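Local coordinates for ribonuclease VapC2 (PDB 3ZVK), which acts as the magnesium-dependent, single-strand-cleaving ribonuclease toxin of a type II toxin-antitoxin pair with VapB2, at residues I34-I39 against I63-L68; D72-C77 against I107-T112. The protein carries 1 engineered substitution. All coordinates share one frame; numbering follows the deposited sequence.

Interaction 1: residues I34-I39 against I63-L68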
loop_
_atom_site.group_PDB
_atom_site.type_symbol
_atom_site.label_atom_id
_atom_site.label_comp_id
_atom_site.label_asym_id
_atom_site.label_seq_id
_atom_site.Cartn_x
_atom_site.Cartn_y
_atom_site.Cartn_z
ATOM N N ILE A 34 11.821 -19.488 -20.071
ATOM C CA ILE A 34 10.720 -19.472 -21.023
ATOM C C ILE A 34 9.630 -18.614 -20.443
ATOM O O ILE A 34 9.175 -18.865 -19.315
ATOM C CB ILE A 34 10.249 -20.880 -21.431
ATOM C CG1 ILE A 34 11.430 -21.602 -22.195
ATOM C CG2 ILE A 34 8.991 -20.748 -22.360
ATOM C CD1 ILE A 34 11.356 -23.017 -22.171
ATOM N N ALA A 35 9.221 -17.578 -21.201
ATOM C CA ALA A 35 8.173 -16.642 -20.769
ATOM C C ALA A 35 7.183 -16.235 -21.851
ATOM O O ALA A 35 7.372 -16.539 -23.030
ATOM C CB ALA A 35 8.826 -15.403 -20.176
ATOM N N ILE A 36 6.103 -15.560 -21.442
ATOM C CA ILE A 36 5.104 -14.911 -22.307
ATOM C C ILE A 36 4.784 -13.562 -21.727
ATOM O O ILE A 36 4.807 -13.379 -20.513
ATOM C CB ILE A 36 3.800 -15.694 -22.683
ATOM C CG1 ILE A 36 2.919 -16.029 -21.463
ATOM C CG2 ILE A 36 4.071 -16.888 -23.615
ATOM C CD1 ILE A 36 1.454 -16.262 -21.789
ATOM N N SER A 37 4.492 -12.622 -22.587
ATOM C CA SER A 37 4.073 -11.288 -22.204
ATOM C C SER A 37 2.644 -11.424 -21.691
ATOM O O SER A 37 1.906 -12.278 -22.167
ATOM C CB SER A 37 4.055 -10.394 -23.446
ATOM O OG SER A 37 3.672 -9.075 -23.101
ATOM N N SER A 38 2.237 -10.571 -20.751
ATOM C CA SER A 38 0.848 -10.525 -20.307
ATOM C C SER A 38 -0.057 -10.183 -21.533
ATOM O O SER A 38 -1.217 -10.603 -21.533
ATOM C CB SER A 38 0.664 -9.522 -19.171
ATOM O OG SER A 38 1.141 -8.221 -19.482
ATOM N N ILE A 39 0.508 -9.499 -22.605
ATOM C CA ILE A 39 -0.172 -9.155 -23.885
ATOM C C ILE A 39 -0.544 -10.431 -24.683
ATOM O O ILE A 39 -1.638 -10.524 -25.223
ATOM C CB ILE A 39 0.606 -8.100 -24.758
ATOM C CG1 ILE A 39 1.083 -6.855 -23.948
ATOM C CG2 ILE A 39 -0.205 -7.697 -26.000
ATOM C CD1 ILE A 39 -0.039 -6.040 -23.200
ATOM N N ILE A 63 -2.528 -25.589 -18.236
ATOM C CA ILE A 63 -1.477 -26.608 -18.335
ATOM C C ILE A 63 -0.251 -26.045 -19.075
ATOM O O ILE A 63 0.891 -26.238 -18.642
ATOM C CB ILE A 63 -2.041 -27.891 -18.983
ATOM C CG1 ILE A 63 -2.944 -28.624 -17.973
ATOM C CG2 ILE A 63 -0.936 -28.820 -19.438
ATOM C CD1 ILE A 63 -3.917 -29.560 -18.581
ATOM N N PHE A 64 -0.503 -25.318 -20.158
ATOM C CA PHE A 64 0.515 -24.685 -20.987
ATOM C C PHE A 64 1.326 -23.657 -20.191
ATOM O O PHE A 64 2.559 -23.632 -20.302
ATOM C CB PHE A 64 -0.137 -24.071 -22.258
ATOM C CG PHE A 64 0.852 -23.493 -23.236
ATOM C CD1 PHE A 64 1.704 -24.311 -23.954
ATOM C CD2 PHE A 64 0.993 -22.125 -23.371
ATOM C CE1 PHE A 64 2.688 -23.763 -24.786
ATOM C CE2 PHE A 64 1.944 -21.583 -24.238
ATOM C CZ PHE A 64 2.795 -22.404 -24.926
ATOM N N LEU A 65 0.646 -22.876 -19.333
ATOM C CA LEU A 65 1.250 -21.823 -18.514
ATOM C C LEU A 65 2.027 -22.332 -17.313
ATOM O O LEU A 65 2.871 -21.594 -16.793
ATOM C CB LEU A 65 0.178 -20.814 -18.024
ATOM C CG LEU A 65 -0.683 -20.087 -19.048
ATOM C CD1 LEU A 65 -1.829 -19.357 -18.374
ATOM C CD2 LEU A 65 0.132 -19.146 -19.896
ATOM N N SER A 66 1.752 -23.578 -16.863
ATOM C CA SER A 66 2.424 -24.177 -15.712
ATOM C C SER A 66 3.953 -24.127 -15.704
ATOM O O SER A 66 4.519 -23.996 -14.612
ATOM C CB SER A 66 1.905 -25.580 -15.429
ATOM O OG SER A 66 2.302 -26.493 -16.424
ATOM N N ARG A 67 4.643 -24.223 -16.880
ATOM C CA ARG A 67 6.120 -24.184 -16.891
ATOM C C ARG A 67 6.699 -22.894 -17.515
ATOM O O ARG A 67 7.910 -22.788 -17.698
ATOM C CB ARG A 67 6.724 -25.472 -17.452
ATOM C CG ARG A 67 6.191 -26.716 -16.763
ATOM C CD ARG A 67 6.950 -27.997 -17.080
ATOM N NE ARG A 67 8.344 -27.991 -16.610
ATOM C CZ ARG A 67 8.714 -28.136 -15.343
ATOM N NH1 ARG A 67 7.806 -28.296 -14.395
ATOM N NH2 ARG A 67 9.994 -28.110 -15.014
ATOM N N LEU A 68 5.829 -21.875 -17.681
ATOM C CA LEU A 68 6.063 -20.530 -18.251
ATOM C C LEU A 68 6.096 -19.460 -17.156
ATOM O O LEU A 68 5.447 -19.621 -16.168
ATOM C CB LEU A 68 4.833 -20.147 -19.192
ATOM C CG LEU A 68 5.087 -20.008 -20.691
ATOM C CD1 LEU A 68 6.224 -20.789 -21.085
ATOM C CD2 LEU A 68 3.960 -20.524 -21.497
#
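Ile-36 faces two leucines with its two branches, and the contact with Leu-65 is the well-defined one. Chi1 (63°) points CG1 between the backbone N and the carbonyl carbon, and an extended chi2 (157°) carries CD1 out to 3.7 Å from Leu-65 CD2, the two side chains meeting at about a right angle. Ile-36 CG2 lies 4.2 Å from Leu-68 CD2, and Ile-34 also packs on Leu-68, but that approach is modelled too short for carbons, so the placing of the Leu-68 branches is uncertain.

A type I turn from Leu-65 to Leu-68, closed by Leu-68 N to Leu-65 O at 3.1 Å, spaces the two leucines. Within it, Ser-66 OG donates to Ile-63 O at 2.6 Å. At the other end, Ser-37 is the N-cap of helix 38-50: its OG accepts from Ile-39 N (3.2 Å, 155° at the hydrogen) and is also bonded to His-105 ND1.

Trp-46 of the VapB2 antitoxin chain packs on Leu-68. The geometry belongs to a beta-alpha-beta crossover between adjacent parallel strands, with Ile-34 and Ile-36 bonded through their backbones to Glu-69. Leu-5 of strand 2-5 and Cys-10 of helix 7-16 also pack on Ile-36, while Leu-25 and Ala-29 of helix 19-29 cover Ile-34.

Interaction 2: residues D72-C77 against I107-T112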
loop_
_atom_site.group_PDB
_atom_site.type_symbol
_atom_site.label_atom_id
_atom_site.label_comp_id
_atom_site.label_asym_id
_atom_site.label_seq_id
_atom_site.Cartn_x
_atom_site.Cartn_y
_atom_site.Cartn_z
ATOM N N ASP A 72 4.602 -9.138 -16.887
ATOM C CA ASP A 72 3.717 -7.980 -16.993
ATOM C C ASP A 72 4.275 -6.924 -17.956
ATOM O O ASP A 72 5.495 -6.710 -17.992
ATOM C CB ASP A 72 3.473 -7.369 -15.599
ATOM C CG ASP A 72 2.720 -8.293 -14.633
ATOM O OD1 ASP A 72 2.101 -9.311 -15.110
ATOM O OD2 ASP A 72 2.757 -8.020 -13.394
ATOM N N PHE A 73 3.392 -6.303 -18.767
ATOM C CA PHE A 73 3.831 -5.255 -19.691
ATOM C C PHE A 73 4.061 -4.014 -18.817
ATOM O O PHE A 73 3.122 -3.436 -18.276
ATOM C CB PHE A 73 2.811 -5.017 -20.807
ATOM C CG PHE A 73 3.277 -4.002 -21.816
ATOM C CD1 PHE A 73 4.050 -4.386 -22.898
ATOM C CD2 PHE A 73 2.959 -2.646 -21.670
ATOM C CE1 PHE A 73 4.498 -3.436 -23.837
ATOM C CE2 PHE A 73 3.411 -1.695 -22.595
ATOM C CZ PHE A 73 4.191 -2.094 -23.670
ATOM N N SER A 74 5.323 -3.678 -18.615
ATOM C CA SER A 74 5.771 -2.612 -17.717
ATOM C C SER A 74 6.123 -1.297 -18.373
ATOM O O SER A 74 6.259 -1.240 -19.570
ATOM C CB SER A 74 6.958 -3.108 -16.898
ATOM O OG SER A 74 7.943 -3.599 -17.797
ATOM N N ALA A 75 6.316 -0.255 -17.575
ATOM C CA ALA A 75 6.674 1.087 -18.014
ATOM C C ALA A 75 7.969 1.128 -18.838
ATOM O O ALA A 75 8.067 1.941 -19.751
ATOM C CB ALA A 75 6.773 2.019 -16.819
ATOM N N LYS A 76 8.933 0.226 -18.567
ATOM C CA LYS A 76 10.182 0.172 -19.325
ATOM C C LYS A 76 9.977 -0.177 -20.801
ATOM O O LYS A 76 10.756 0.289 -21.631
ATOM C CB LYS A 76 11.256 -0.704 -18.652
ATOM C CG LYS A 76 10.973 -2.198 -18.614
ATOM C CD LYS A 76 12.257 -3.004 -18.541
ATOM C CE LYS A 76 11.974 -4.453 -18.259
ATOM N NZ LYS A 76 13.219 -5.239 -18.108
ATOM N N CYS A 77 8.888 -0.917 -21.139
ATOM C CA CYS A 77 8.556 -1.312 -22.518
ATOM C C CYS A 77 8.011 -0.184 -23.358
ATOM O O CYS A 77 8.140 -0.224 -24.582
ATOM C CB CYS A 77 7.595 -2.491 -22.536
ATOM S SG CYS A 77 8.031 -3.824 -21.406
ATOM N N ILE A 107 11.950 -6.608 -26.871
ATOM C CA ILE A 107 13.038 -5.645 -27.013
ATOM C C ILE A 107 13.425 -5.100 -25.635
ATOM O O ILE A 107 14.605 -5.116 -25.283
ATOM C CB ILE A 107 12.722 -4.523 -28.063
ATOM C CG1 ILE A 107 12.636 -5.065 -29.486
ATOM C CG2 ILE A 107 13.778 -3.403 -28.024
ATOM C CD1 ILE A 107 11.857 -4.201 -30.499
ATOM N N ALA A 108 12.432 -4.655 -24.846
ATOM C CA ALA A 108 12.633 -4.102 -23.503
ATOM C C ALA A 108 13.235 -5.090 -22.500
ATOM O O ALA A 108 13.960 -4.662 -21.594
ATOM C CB ALA A 108 11.340 -3.553 -22.970
ATOM N N GLU A 109 12.944 -6.400 -22.658
ATOM C CA GLU A 109 13.479 -7.458 -21.790
ATOM C C GLU A 109 14.805 -8.045 -22.331
ATOM O O GLU A 109 15.431 -8.874 -21.671
ATOM C CB GLU A 109 12.432 -8.591 -21.609
ATOM C CG GLU A 109 11.134 -8.210 -20.900
ATOM C CD GLU A 109 11.169 -7.725 -19.464
ATOM O OE1 GLU A 109 12.223 -7.858 -18.809
ATOM O OE2 GLU A 109 10.125 -7.225 -18.983
ATOM N N ASN A 110 15.216 -7.613 -23.534
ATOM C CA ASN A 110 16.392 -8.102 -24.269
ATOM C C ASN A 110 16.271 -9.614 -24.485
ATOM O O ASN A 110 17.197 -10.374 -24.260
ATOM C CB ASN A 110 17.713 -7.688 -23.613
ATOM C CG ASN A 110 18.748 -7.413 -24.655
ATOM O OD1 ASN A 110 19.283 -8.327 -25.303
ATOM N ND2 ASN A 110 18.960 -6.128 -24.923
ATOM N N ALA A 111 15.084 -10.028 -24.900
ATOM C CA ALA A 111 14.687 -11.406 -25.093
ATOM C C ALA A 111 14.643 -11.809 -26.566
ATOM O O ALA A 111 14.507 -10.959 -27.441
ATOM C CB ALA A 111 13.303 -11.611 -24.461
ATOM N N THR A 112 14.688 -13.119 -26.820
ATOM C CA THR A 112 14.514 -13.695 -28.145
ATOM C C THR A 112 13.012 -13.932 -28.282
ATOM O O THR A 112 12.394 -14.600 -27.422
ATOM C CB THR A 112 15.281 -14.999 -28.291
ATOM O OG1 THR A 112 16.683 -14.747 -28.168
ATOM C CG2 THR A 112 15.011 -15.676 -29.613
#
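Lys-76 and Glu-109 are brought together by one extended chain and one bent one. Lys-76 starts with CG lodged between its backbone N and carbonyl carbon (chi1 68°) and then runs straight to NZ; Glu-109 folds at chi2 (-62°), so its carboxylate doubles back and the two chains cross nearly at a right angle. The salt bridge joins Lys-76 NZ to Glu-109 OE1 at 2.9 Å. The amine comes from above the carboxylate, 59° out of its plane, and Lys-76 CE lies 3.4 Å from Glu-109 OE2, evidence that the end of the lysine rests over the flat group. OE2 has a weak hydrogen bond with His-105 NE2, a second hold on the carboxylate.

The bridge spans the start of helix 75-90 and the C-terminal end of helix 97-109, two helices of the PIN domain. The second helix ends in a Schellman motif at Asn-110, whose positive phi turns the chain toward strand 112-115. Lys-76 NZ is 3.6 Å from Ala-108 O, so its charge probably also interacts favourably with this helix end.

Beside the ion pair the Ala-108 methyl packs on Cys-77, its CB 3.6 Å from Cys-77 CA and 3.7 Å from Cys-77 SG. Tyr-80, one turn further along helix 75-90, packs on Ala-108 as well. Next to this seam, Asp-72 OD1 makes a weak hydrogen bond with Ala-75 N of the second VapC2 subunit.

After strand 2-5 and helices 7-16 and 19-29, the chain enters strand 33-37, passes through helices 38-50 and 54-65, and closes its first loop at interaction 1, with 23 residues between the segments. Strand 69-71, outermost in this chain's sheet, separates this from interaction 2, whose 29-residue loop holds most of helices 75-90 and 97-109. The loops therefore follow in series, neither enclosing nor crossing the other. Yet the contacts touch: Ser-38 OG probably hydrogen-bonds Phe-73 N at 3.0 Å. Interaction 1 ties strand 33-37 to the end of helix 54-65 and the turn that follows it, interaction 2 helix to helix; both reach the second VapC2 subunit, and interaction 1 also meets VapB2.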